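Ribonucleoside-diphosphate reductase, alpha chain (Actinobacillus ureae ATCC 25976, PDB 6DQX) probably catalyses the reduction of ribonucleoside diphosphates to deoxyribonucleotides, as the catalytic alpha subunit of a class Id ribonucleotide reductase. Local coordinates at residues L248-N253 and L540-L545; D252-G257 and G546-Y551. All blocks are in the same frame, centred on the assembly; numbering follows the deposited sequence.

Contact 1: residues L248-N253 and L540-L545; sequences LFFKDN and LTAEEL
Phe250 meets Glu543 and Ala542 where strand 247-249 gives way to helix 251-256; it occupies the N-cap position of that helix and centres an inverse gamma turn. The beta carbon of Glu543 lies over one face of the phenyl ring, a CH-pi contact with CB 3.9 Å from the ring centroid and displaced toward the rim. Glu543 CG continues along the same ring and comes 3.8 Å from Phe250 CD1, while Ala542 CB touches Phe250 CE2 at 4.2 Å. A flat aromatic suits this place because it can cover the aliphatic base of a glutamate, and the small alanine lets the helix come near the ring. A first torsion of -176° swings Glu543 CG away from the backbone N, and the bend at chi2 then carries the carboxylate past the ring to polar neighbours. Its OE1 is hydrogen-bonded to His216 ND1 and also accepts from a water, which donates a weak bond to Asn253 OD1 as well.

Farther on, Asn253 ND2 donates to Glu543 O at 3.0 Å, approaching in the carbonyl plane on a lone pair with an N-H...O angle of 154°. Asparagine fits because its amide offers a donor to the backbone and an acceptor to the water; ND2 also bonds Leu547 O. The contact joins a strand-to-helix junction to the C-terminal part of helix 532-544 within the ribonucleotide reductase barrel domain.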
ATOM      1  N   LEU A 248     -14.462   5.889 -20.602  1.00 15.47           N
ATOM      2  CA  LEU A 248     -13.695   6.290 -21.757  1.00 15.26           C
ATOM      3  C   LEU A 248     -13.163   7.697 -21.550  1.00 14.59           C
ATOM      4  O   LEU A 248     -13.908   8.585 -21.151  1.00 13.88           O
ATOM      5  CB  LEU A 248     -14.565   6.233 -22.997  1.00 16.44           C
ATOM      6  CG  LEU A 248     -15.035   4.806 -23.324  1.00 17.84           C
ATOM      7  CD1 LEU A 248     -16.087   4.855 -24.415  1.00 18.66           C
ATOM      8  CD2 LEU A 248     -13.852   3.949 -23.747  1.00 19.86           C
ATOM      9  N   PHE A 249     -11.873   7.877 -21.814  1.00 13.63           N
ATOM     10  CA  PHE A 249     -11.226   9.196 -21.754  1.00 13.30           C
ATOM     11  C   PHE A 249     -10.665   9.446 -23.137  1.00 13.72           C
ATOM     12  O   PHE A 249      -9.700   8.794 -23.578  1.00 12.55           O
ATOM     13  CB  PHE A 249     -10.176   9.216 -20.648  1.00 13.14           C
ATOM     14  CG  PHE A 249      -9.380  10.487 -20.571  1.00 13.40           C
ATOM     15  CD1 PHE A 249      -9.952  11.659 -20.110  1.00 13.85           C
ATOM     16  CD2 PHE A 249      -8.051  10.508 -20.940  1.00 13.78           C
ATOM     17  CE1 PHE A 249      -9.200  12.830 -20.028  1.00 13.71           C
ATOM     18  CE2 PHE A 249      -7.298  11.669 -20.864  1.00 14.02           C
ATOM     19  CZ  PHE A 249      -7.881  12.833 -20.419  1.00 13.64           C
ATOM     20  N   PHE A 250     -11.316  10.343 -23.880  1.00 13.18           N
ATOM     21  CA  PHE A 250     -10.839  10.712 -25.218  1.00 13.20           C
ATOM     22  C   PHE A 250      -9.760  11.765 -25.106  1.00 13.79           C
ATOM     23  O   PHE A 250     -10.006  12.959 -25.142  1.00 13.56           O
ATOM     24  CB  PHE A 250     -12.011  11.165 -26.090  1.00 13.83           C
ATOM     25  CG  PHE A 250     -12.998  10.078 -26.340  1.00 15.00           C
ATOM     26  CD1 PHE A 250     -12.585   8.905 -26.965  1.00 16.17           C
ATOM     27  CD2 PHE A 250     -14.320  10.194 -25.936  1.00 16.12           C
ATOM     28  CE1 PHE A 250     -13.492   7.880 -27.195  1.00 16.98           C
ATOM     29  CE2 PHE A 250     -15.226   9.162 -26.164  1.00 16.51           C
ATOM     30  CZ  PHE A 250     -14.804   8.017 -26.799  1.00 17.22           C
ATOM     31  N   LYS A 251      -8.526  11.279 -24.988  1.00 14.88           N
ATOM     32  CA  LYS A 251      -7.424  12.100 -24.518  1.00 14.90           C
ATOM     33  C   LYS A 251      -7.068  13.225 -25.467  1.00 15.34           C
ATOM     34  O   LYS A 251      -6.605  14.292 -25.043  1.00 16.08           O
ATOM     35  CB  LYS A 251      -6.198  11.219 -24.201  1.00 15.72           C
ATOM     36  CG  LYS A 251      -5.689  10.358 -25.357  1.00 16.76           C
ATOM     37  CD  LYS A 251      -4.500   9.519 -24.890  1.00 16.81           C
ATOM     38  CE  LYS A 251      -4.222   8.358 -25.819  1.00 18.17           C
ATOM     39  NZ  LYS A 251      -2.946   7.665 -25.448  1.00 18.99           N
ATOM     40  N   ASP A 252      -7.267  13.019 -26.761  1.00 16.02           N
ATOM     41  CA  ASP A 252      -6.944  14.067 -27.708  1.00 17.08           C
ATOM     42  C   ASP A 252      -8.007  15.192 -27.693  1.00 16.04           C
ATOM     43  O   ASP A 252      -7.646  16.370 -27.792  1.00 15.47           O
ATOM     44  CB  ASP A 252      -6.677  13.473 -29.092  1.00 19.21           C
ATOM     45  CG  ASP A 252      -5.390  12.624 -29.118  1.00 21.99           C
ATOM     46  OD1 ASP A 252      -4.359  13.013 -28.496  1.00 21.49           O
ATOM     47  OD2 ASP A 252      -5.414  11.557 -29.761  1.00 24.47           O
ATOM     48  N   ASN A 253      -9.272  14.838 -27.459  1.00 14.16           N
ATOM     49  CA  ASN A 253     -10.322  15.841 -27.238  1.00 14.66           C
ATOM     50  C   ASN A 253     -10.082  16.606 -25.928  1.00 14.70           C
ATOM     51  O   ASN A 253     -10.200  17.846 -25.900  1.00 13.34           O
ATOM     52  CB  ASN A 253     -11.714  15.222 -27.248  1.00 14.88           C
ATOM     53  CG  ASN A 253     -12.105  14.653 -28.609  1.00 15.52           C
ATOM     54  OD1 ASN A 253     -11.497  14.978 -29.639  1.00 15.56           O
ATOM     55  ND2 ASN A 253     -13.094  13.749 -28.613  1.00 15.53           N
ATOM     56  N   LEU A 540     -18.081   6.091 -31.245  1.00 19.20           N
ATOM     57  CA  LEU A 540     -17.276   6.733 -32.273  1.00 19.72           C
ATOM     58  C   LEU A 540     -17.790   8.155 -32.571  1.00 18.30           C
ATOM     59  O   LEU A 540     -16.999   9.095 -32.749  1.00 17.89           O
ATOM     60  CB  LEU A 540     -17.253   5.895 -33.540  1.00 20.43           C
ATOM     61  CG  LEU A 540     -16.545   4.534 -33.425  1.00 22.67           C
ATOM     62  CD1 LEU A 540     -16.728   3.745 -34.720  1.00 24.55           C
ATOM     63  CD2 LEU A 540     -15.083   4.710 -33.086  1.00 23.11           C
ATOM     64  N   THR A 541     -19.101   8.300 -32.614  1.00 18.98           N
ATOM     65  CA  THR A 541     -19.718   9.625 -32.772  1.00 19.30           C
ATOM     66  C   THR A 541     -19.356  10.544 -31.605  1.00 18.32           C
ATOM     67  O   THR A 541     -19.018  11.713 -31.833  1.00 18.09           O
ATOM     68  CB  THR A 541     -21.223   9.496 -32.928  1.00 20.88           C
ATOM     69  OG1 THR A 541     -21.481   8.806 -34.160  1.00 20.96           O
ATOM     70  CG2 THR A 541     -21.909  10.860 -32.946  1.00 20.87           C
ATOM     71  N   ALA A 542     -19.357   9.995 -30.386  1.00 17.07           N
ATOM     72  CA  ALA A 542     -18.955  10.755 -29.198  1.00 16.97           C
ATOM     73  C   ALA A 542     -17.578  11.362 -29.367  1.00 16.32           C
ATOM     74  O   ALA A 542     -17.396  12.572 -29.154  1.00 15.67           O
ATOM     75  CB  ALA A 542     -19.011   9.894 -27.944  1.00 17.22           C
ATOM     76  N   GLU A 543     -16.603  10.537 -29.773  1.00 16.94           N
ATOM     77  CA  GLU A 543     -15.258  11.033 -30.028  1.00 18.02           C
ATOM     78  C   GLU A 543     -15.231  12.032 -31.180  1.00 17.00           C
ATOM     79  O   GLU A 543     -14.555  13.061 -31.092  1.00 15.75           O
ATOM     80  CB  GLU A 543     -14.261   9.897 -30.335  1.00 19.59           C
ATOM     81  CG  GLU A 543     -12.820  10.406 -30.499  1.00 21.18           C
ATOM     82  CD  GLU A 543     -12.385  10.689 -31.935  1.00 23.78           C
ATOM     83  OE1 GLU A 543     -11.305  11.294 -32.117  1.00 26.59           O
ATOM     84  OE2 GLU A 543     -13.104  10.330 -32.888  1.00 25.00           O
ATOM     85  N   GLU A 544     -15.919  11.713 -32.268  1.00 17.84           N
ATOM     86  CA  GLU A 544     -15.943  12.617 -33.438  1.00 20.20           C
ATOM     87  C   GLU A 544     -16.503  14.002 -33.103  1.00 18.83           C
ATOM     88  O   GLU A 544     -16.007  15.003 -33.591  1.00 16.98           O
ATOM     89  CB  GLU A 544     -16.753  12.031 -34.601  1.00 24.23           C
ATOM     90  CG  GLU A 544     -15.992  11.012 -35.419  1.00 29.42           C
ATOM     91  CD  GLU A 544     -16.898  10.215 -36.343  1.00 35.14           C
ATOM     92  OE1 GLU A 544     -17.851  10.822 -36.893  1.00 37.59           O
ATOM     93  OE2 GLU A 544     -16.657   8.983 -36.501  1.00 40.59           O
ATOM     94  N   LEU A 545     -17.517  14.036 -32.257  1.00 18.71           N
ATOM     95  CA  LEU A 545     -18.147  15.303 -31.863  1.00 18.30           C
ATOM     96  C   LEU A 545     -17.384  16.105 -30.803  1.00 17.75           C
ATOM     97  O   LEU A 545     -17.773  17.209 -30.496  1.00 17.02           O
ATOM     98  CB  LEU A 545     -19.581  15.058 -31.440  1.00 19.67           C
ATOM     99  CG  LEU A 545     -20.528  14.613 -32.560  1.00 21.88           C
ATOM    100  CD1 LEU A 545     -21.938  14.445 -32.045  1.00 22.53           C
ATOM    101  CD2 LEU A 545     -20.506  15.601 -33.734  1.00 22.56           C
TER
HETATM  102  O   HOH W   1      -9.902  12.442 -30.170  1.00 22.20           O

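Contact 2: residues D252-G257 and G546-Y551; sequences DNANAG and GLKSIY
Asn253 and Ala254 pack against the short connection that leads from Gly546 to Lys548. Asn253 ND2 donates to Leu547 O at 2.8 Å with an N-H...O angle of 165°; the acceptor lies close to the amide plane, although the donor stands 33° out of the carbonyl plane. Keeping CG beside the backbone N (chi1 -66°) directs the amide across the connection. Gly546 follows helix 532-544 in a Schellman motif, and glycine is well suited to its positive phi, where a CB would be pressed against the carbonyl O of Leu545.

The close packing continues at Ala254, whose CA is 3.8 Å from Lys548 CG and whose CB is 4.2 Å from Lys548 CB. A small residue here lets the lysine stem lie along the helix. Extended beyond CG, that stem runs toward Gly257, where the lack of a side chain leaves room for the lysine's CE.

At the far end the contact is looser and hydrated. Lys548 NZ reaches Gly257 O only weakly, at 3.5 Å, and is bound more firmly by Gln518 O. One water accepts from NZ at 2.7 Å and donates to Ala254 O; another also accepts from NZ. Behind the connection, Leu547 packs on Ile506 and Ala510 of helix 502-513 and on Ala542 of helix 532-544, while Ala254 rests on Phe249 of strand 247-249 and the connection runs on into strand 549-554.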
ATOM      1  N   ASP A 252      -7.267  13.019 -26.761  1.00 16.02           N
ATOM      2  CA  ASP A 252      -6.944  14.067 -27.708  1.00 17.08           C
ATOM      3  C   ASP A 252      -8.007  15.192 -27.693  1.00 16.04           C
ATOM      4  O   ASP A 252      -7.646  16.370 -27.792  1.00 15.47           O
ATOM      5  CB  ASP A 252      -6.677  13.473 -29.092  1.00 19.21           C
ATOM      6  CG  ASP A 252      -5.390  12.624 -29.118  1.00 21.99           C
ATOM      7  OD1 ASP A 252      -4.359  13.013 -28.496  1.00 21.49           O
ATOM      8  OD2 ASP A 252      -5.414  11.557 -29.761  1.00 24.47           O
ATOM      9  N   ASN A 253      -9.272  14.838 -27.459  1.00 14.16           N
ATOM     10  CA  ASN A 253     -10.322  15.841 -27.238  1.00 14.66           C
ATOM     11  C   ASN A 253     -10.082  16.606 -25.928  1.00 14.70           C
ATOM     12  O   ASN A 253     -10.200  17.846 -25.900  1.00 13.34           O
ATOM     13  CB  ASN A 253     -11.714  15.222 -27.248  1.00 14.88           C
ATOM     14  CG  ASN A 253     -12.105  14.653 -28.609  1.00 15.52           C
ATOM     15  OD1 ASN A 253     -11.497  14.978 -29.639  1.00 15.56           O
ATOM     16  ND2 ASN A 253     -13.094  13.749 -28.613  1.00 15.53           N
ATOM     17  N   ALA A 254      -9.706  15.874 -24.861  1.00 13.07           N
ATOM     18  CA  ALA A 254      -9.412  16.516 -23.582  1.00 13.40           C
ATOM     19  C   ALA A 254      -8.273  17.519 -23.726  1.00 13.28           C
ATOM     20  O   ALA A 254      -8.364  18.644 -23.236  1.00 13.86           O
ATOM     21  CB  ALA A 254      -9.076  15.472 -22.534  1.00 13.47           C
ATOM     22  N   ASN A 255      -7.190  17.130 -24.409  1.00 13.05           N
ATOM     23  CA  ASN A 255      -6.057  18.027 -24.511  1.00 13.67           C
ATOM     24  C   ASN A 255      -6.286  19.170 -25.497  1.00 14.61           C
ATOM     25  O   ASN A 255      -5.824  20.299 -25.254  1.00 13.65           O
ATOM     26  CB  ASN A 255      -4.783  17.233 -24.747  1.00 13.41           C
ATOM     27  CG  ASN A 255      -4.296  16.605 -23.448  1.00 13.08           C
ATOM     28  OD1 ASN A 255      -3.757  17.301 -22.599  1.00 12.91           O
ATOM     29  ND2 ASN A 255      -4.565  15.328 -23.256  1.00 12.57           N
ATOM     30  N   ALA A 256      -7.030  18.897 -26.563  1.00 14.90           N
ATOM     31  CA  ALA A 256      -7.394  19.970 -27.519  1.00 16.04           C
ATOM     32  C   ALA A 256      -8.334  21.015 -26.886  1.00 16.27           C
ATOM     33  O   ALA A 256      -8.340  22.213 -27.292  1.00 16.29           O
ATOM     34  CB  ALA A 256      -7.996  19.391 -28.784  1.00 16.33           C
ATOM     35  N   GLY A 257      -9.096  20.579 -25.879  1.00 15.68           N
ATOM     36  CA  GLY A 257     -10.023  21.447 -25.169  1.00 15.64           C
ATOM     37  C   GLY A 257      -9.492  22.133 -23.928  1.00 15.27           C
ATOM     38  O   GLY A 257     -10.270  22.757 -23.212  1.00 15.02           O
ATOM     39  N   GLY A 546     -16.299  15.549 -30.251  1.00 16.03           N
ATOM     40  CA  GLY A 546     -15.415  16.262 -29.339  1.00 15.61           C
ATOM     41  C   GLY A 546     -15.626  15.996 -27.858  1.00 15.04           C
ATOM     42  O   GLY A 546     -15.050  16.717 -27.045  1.00 14.35           O
ATOM     43  N   LEU A 547     -16.451  15.001 -27.494  1.00 14.08           N
ATOM     44  CA  LEU A 547     -16.651  14.650 -26.073  1.00 14.60           C
ATOM     45  C   LEU A 547     -15.312  14.213 -25.500  1.00 13.61           C
ATOM     46  O   LEU A 547     -14.513  13.559 -26.189  1.00 13.89           O
ATOM     47  CB  LEU A 547     -17.676  13.532 -25.855  1.00 15.40           C
ATOM     48  CG  LEU A 547     -19.114  13.987 -25.657  1.00 17.04           C
ATOM     49  CD1 LEU A 547     -19.576  14.686 -26.902  1.00 18.09           C
ATOM     50  CD2 LEU A 547     -20.040  12.842 -25.301  1.00 17.34           C
ATOM     51  N   LYS A 548     -15.047  14.646 -24.277  1.00 13.24           N
ATOM     52  CA  LYS A 548     -13.749  14.334 -23.641  1.00 13.14           C
ATOM     53  C   LYS A 548     -13.811  13.020 -22.853  1.00 12.74           C
ATOM     54  O   LYS A 548     -12.751  12.417 -22.560  1.00 12.52           O
ATOM     55  CB  LYS A 548     -13.306  15.477 -22.740  1.00 13.37           C
ATOM     56  CG  LYS A 548     -13.231  16.815 -23.444  1.00 13.46           C
ATOM     57  CD  LYS A 548     -13.038  17.940 -22.446  1.00 13.14           C
ATOM     58  CE  LYS A 548     -12.777  19.239 -23.135  1.00 13.11           C
ATOM     59  NZ  LYS A 548     -12.603  20.400 -22.220  1.00 12.93           N
ATOM     60  N   SER A 549     -15.018  12.567 -22.521  1.00 12.40           N
ATOM     61  CA  SER A 549     -15.193  11.328 -21.759  1.00 12.74           C
ATOM     62  C   SER A 549     -16.585  10.752 -21.898  1.00 13.86           C
ATOM     63  O   SER A 549     -17.518  11.436 -22.349  1.00 12.98           O
ATOM     64  CB  SER A 549     -14.886  11.548 -20.267  1.00 12.78           C
ATOM     65  OG  SER A 549     -15.769  12.505 -19.694  1.00 12.09           O
ATOM     66  N   ILE A 550     -16.708   9.483 -21.548  1.00 13.64           N
ATOM     67  CA  ILE A 550     -17.981   8.825 -21.298  1.00 14.09           C
ATOM     68  C   ILE A 550     -17.834   8.122 -19.946  1.00 14.41           C
ATOM     69  O   ILE A 550     -16.776   7.554 -19.655  1.00 14.98           O
ATOM     70  CB  ILE A 550     -18.352   7.784 -22.386  1.00 15.16           C
ATOM     71  CG1 ILE A 550     -18.665   8.457 -23.731  1.00 16.86           C
ATOM     72  CG2 ILE A 550     -19.534   6.939 -21.942  1.00 15.32           C
ATOM     73  CD1 ILE A 550     -19.950   9.247 -23.757  1.00 16.79           C
ATOM     74  N   TYR A 551     -18.898   8.145 -19.152  1.00 13.82           N
ATOM     75  CA  TYR A 551     -18.923   7.572 -17.808  1.00 14.35           C
ATOM     76  C   TYR A 551     -19.486   6.132 -17.864  1.00 15.25           C
ATOM     77  O   TYR A 551     -18.816   5.295 -18.435  1.00 16.13           O
ATOM     78  CB  TYR A 551     -19.690   8.520 -16.892  1.00 14.07           C
ATOM     79  CG  TYR A 551     -19.563   8.346 -15.389  1.00 14.03           C
ATOM     80  CD1 TYR A 551     -18.472   7.706 -14.799  1.00 14.69           C
ATOM     81  CD2 TYR A 551     -20.541   8.869 -14.553  1.00 14.67           C
ATOM     82  CE1 TYR A 551     -18.386   7.593 -13.411  1.00 15.38           C
ATOM     83  CE2 TYR A 551     -20.453   8.778 -13.191  1.00 15.76           C
ATOM     84  CZ  TYR A 551     -19.381   8.129 -12.630  1.00 15.91           C
ATOM     85  OH  TYR A 551     -19.326   8.043 -11.273  1.00 18.49           O
TER
HETATM   86  O   HOH W   2     -10.072  19.802 -21.433  1.00 13.25           O
HETATM   87  O   HOH W   3     -13.537  22.648 -23.715  1.00 17.99           O

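How the contacts relate
Contacts 1 and 2 are adjacent, their centres about 5 Å apart, and share helix 251-256. The second segments also run on from one another: helix 532-544 in contact 1 leads through the turn of contact 2 into strand 549-554. That strand pairs antiparallel with 247-249, with a probable hydrogen bond from Ile550 N to Leu248 O (3.0 Å) and another from Phe250 N to Lys548 O (2.8 Å) just beyond the strand ends. Asn253 belongs to both contacts, its ND2 bonding a carbonyl in each. The Phe250 side chain is about 14 Å, and that of Ala254 about 11 Å, from a bound magnesium ion. Both contacts lie away from His65, a magnesium ligand seen in a structure of this protein.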